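Local coordinates for protein tartronic semialdehyde reductase (Salmonella typhimurium, PDB 1YB4) that probably catalyses the NAD(P)H-dependent reduction of tartronate semialdehyde (2-hydroxy-3-oxopropanoate) to (R)-glycerate, at residues G89-D94 / D146-L151. Residues are numbered along the deposited sequence; the frame is centred on the assembly and turned at random.
Sequences GKTIVD and DRVKPL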
loop_
_atom_site.group_PDB
_atom_site.type_symbol
_atom_site.label_atom_id
_atom_site.label_comp_id
_atom_site.label_asym_id
_atom_site.label_seq_id
_atom_site.Cartn_x
_atom_site.Cartn_y
_atom_site.Cartn_z
ATOM N N GLY A 89 -4.398 -32.492 -36.526
ATOM C CA GLY A 89 -5.841 -32.410 -36.698
ATOM C C GLY A 89 -6.669 -32.392 -35.427
ATOM O O GLY A 89 -7.892 -32.584 -35.470
ATOM N N LYS A 90 -6.009 -32.168 -34.293
ATOM C CA LYS A 90 -6.695 -32.132 -33.010
ATOM C C LYS A 90 -6.828 -30.727 -32.446
ATOM O O LYS A 90 -6.170 -29.779 -32.887
ATOM C CB LYS A 90 -5.979 -33.016 -31.982
ATOM C CG LYS A 90 -6.054 -34.502 -32.281
ATOM C CD LYS A 90 -5.410 -35.328 -31.175
ATOM C CE LYS A 90 -5.416 -36.807 -31.535
ATOM N NZ LYS A 90 -6.789 -37.285 -31.872
ATOM N N THR A 91 -7.702 -30.616 -31.458
ATOM C CA THR A 91 -7.968 -29.361 -30.784
ATOM C C THR A 91 -7.842 -29.634 -29.289
ATOM O O THR A 91 -8.504 -30.523 -28.741
ATOM C CB THR A 91 -9.393 -28.834 -31.093
ATOM O OG1 THR A 91 -9.610 -28.847 -32.510
ATOM C CG2 THR A 91 -9.549 -27.408 -30.597
ATOM N N ILE A 92 -6.969 -28.866 -28.648
ATOM C CA ILE A 92 -6.721 -28.984 -27.225
ATOM C C ILE A 92 -7.255 -27.719 -26.561
ATOM O O ILE A 92 -6.953 -26.600 -26.987
ATOM C CB ILE A 92 -5.209 -29.135 -26.958
ATOM C CG1 ILE A 92 -4.947 -29.301 -25.466
ATOM C CG2 ILE A 92 -4.463 -27.956 -27.520
ATOM C CD1 ILE A 92 -5.286 -30.682 -24.974
ATOM N N VAL A 93 -8.077 -27.898 -25.536
ATOM C CA VAL A 93 -8.636 -26.759 -24.838
ATOM C C VAL A 93 -8.363 -26.842 -23.339
ATOM O O VAL A 93 -8.840 -27.739 -22.637
ATOM C CB VAL A 93 -10.164 -26.623 -25.094
ATOM C CG1 VAL A 93 -10.460 -26.826 -26.566
ATOM C CG2 VAL A 93 -10.924 -27.613 -24.282
ATOM N N ASP A 94 -7.562 -25.896 -22.864
ATOM C CA ASP A 94 -7.214 -25.830 -21.459
ATOM C C ASP A 94 -8.185 -24.887 -20.796
ATOM O O ASP A 94 -8.316 -23.717 -21.187
ATOM C CB ASP A 94 -5.785 -25.321 -21.273
ATOM C CG ASP A 94 -5.352 -25.351 -19.829
ATOM O OD1 ASP A 94 -5.861 -26.224 -19.082
ATOM O OD2 ASP A 94 -4.501 -24.516 -19.451
ATOM N N ASP A 146 -15.462 -21.435 -32.672
ATOM C CA ASP A 146 -16.771 -21.799 -33.215
ATOM C C ASP A 146 -17.006 -23.297 -33.185
ATOM O O ASP A 146 -18.131 -23.748 -32.980
ATOM C CB ASP A 146 -16.920 -21.309 -34.655
ATOM C CG ASP A 146 -17.148 -19.805 -34.749
ATOM O OD1 ASP A 146 -17.915 -19.274 -33.925
ATOM O OD2 ASP A 146 -16.573 -19.156 -35.660
ATOM N N ARG A 147 -15.939 -24.066 -33.390
ATOM C CA ARG A 147 -16.016 -25.529 -33.402
ATOM C C ARG A 147 -16.316 -26.150 -32.043
ATOM O O ARG A 147 -17.113 -27.079 -31.937
ATOM C CB ARG A 147 -14.712 -26.111 -33.952
ATOM C CG ARG A 147 -14.667 -27.632 -34.007
ATOM C CD ARG A 147 -13.585 -28.086 -34.968
ATOM N NE ARG A 147 -12.235 -27.830 -34.472
ATOM C CZ ARG A 147 -11.247 -27.327 -35.214
ATOM N NH1 ARG A 147 -11.463 -27.017 -36.488
ATOM N NH2 ARG A 147 -10.038 -27.146 -34.691
ATOM N N VAL A 148 -15.661 -25.632 -31.015
ATOM C CA VAL A 148 -15.828 -26.117 -29.656
ATOM C C VAL A 148 -17.050 -25.473 -28.983
ATOM O O VAL A 148 -17.575 -25.977 -27.989
ATOM C CB VAL A 148 -14.551 -25.790 -28.846
ATOM C CG1 VAL A 148 -14.713 -26.209 -27.393
ATOM C CG2 VAL A 148 -13.344 -26.485 -29.495
ATOM N N LYS A 149 -17.502 -24.361 -29.558
ATOM C CA LYS A 149 -18.631 -23.590 -29.034
ATOM C C LYS A 149 -19.828 -24.390 -28.529
ATOM O O LYS A 149 -20.347 -24.098 -27.455
ATOM C CB LYS A 149 -19.087 -22.565 -30.083
ATOM C CG LYS A 149 -20.183 -21.607 -29.618
ATOM C CD LYS A 149 -19.872 -20.979 -28.257
ATOM C CE LYS A 149 -20.797 -19.806 -27.967
ATOM N NZ LYS A 149 -22.242 -20.165 -28.090
ATOM N N PRO A 150 -20.297 -25.393 -29.297
ATOM C CA PRO A 150 -21.449 -26.207 -28.865
ATOM C C PRO A 150 -21.194 -26.930 -27.534
ATOM O O PRO A 150 -22.126 -27.188 -26.756
ATOM C CB PRO A 150 -21.637 -27.186 -30.019
ATOM C CG PRO A 150 -21.172 -26.394 -31.193
ATOM C CD PRO A 150 -19.923 -25.715 -30.685
ATOM N N LEU A 151 -19.927 -27.257 -27.286
ATOM C CA LEU A 151 -19.547 -27.929 -26.050
ATOM C C LEU A 151 -19.497 -26.894 -24.932
ATOM O O LEU A 151 -19.986 -27.135 -23.831
ATOM C CB LEU A 151 -18.189 -28.595 -26.209
ATOM C CG LEU A 151 -18.053 -29.456 -27.461
ATOM C CD1 LEU A 151 -16.689 -30.126 -27.446
ATOM C CD2 LEU A 151 -19.170 -30.492 -27.520
#
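Val148 CG2, on helix 142-155, meets two side chains of strand 90-94 at once: Thr91 CG2 and Val93 CG1 each lie 4.1 Å from it. Val93 and Val148 point their methyls at each other end-on, while Thr91 passes alongside Val148, running the opposite way. Val148 carries its CG1 anti to the backbone N (chi1 177°), which leaves CG2 as the methyl that touches the strand. Leu118 of the neighbouring strand 115-123 packs against both valines and widens this buried apolar patch. The arrangement belongs to the Rossmann-type NAD-binding domain: strand 90-94 runs inside the sheet, parallel to strands 61-64 and 115-123, and the helix covers one face of it; the axes of 90-94 and 146-151 pass 10.7 Å apart at their closest, crossing at -57°. Ile92, on the other face, turns instead to Leu76 of helix 69-77. Toward solvent the contact thins to a polar link from the exposed Arg147. Its chain leaves the helix extended and bends at chi3, bringing the guanidinium edge to the buried Thr91 hydroxyl. Arg147 NH2 donates to Thr91 OG1 over 2.8 Å; the bond is bent, 144° at the hydrogen, with the oxygen tilted somewhat from the guanidinium plane. The same NH2 forms a salt bridge with Asp116 OD2, so that one nitrogen is shared between the Thr91 hydroxyl and the Asp116 carboxylate.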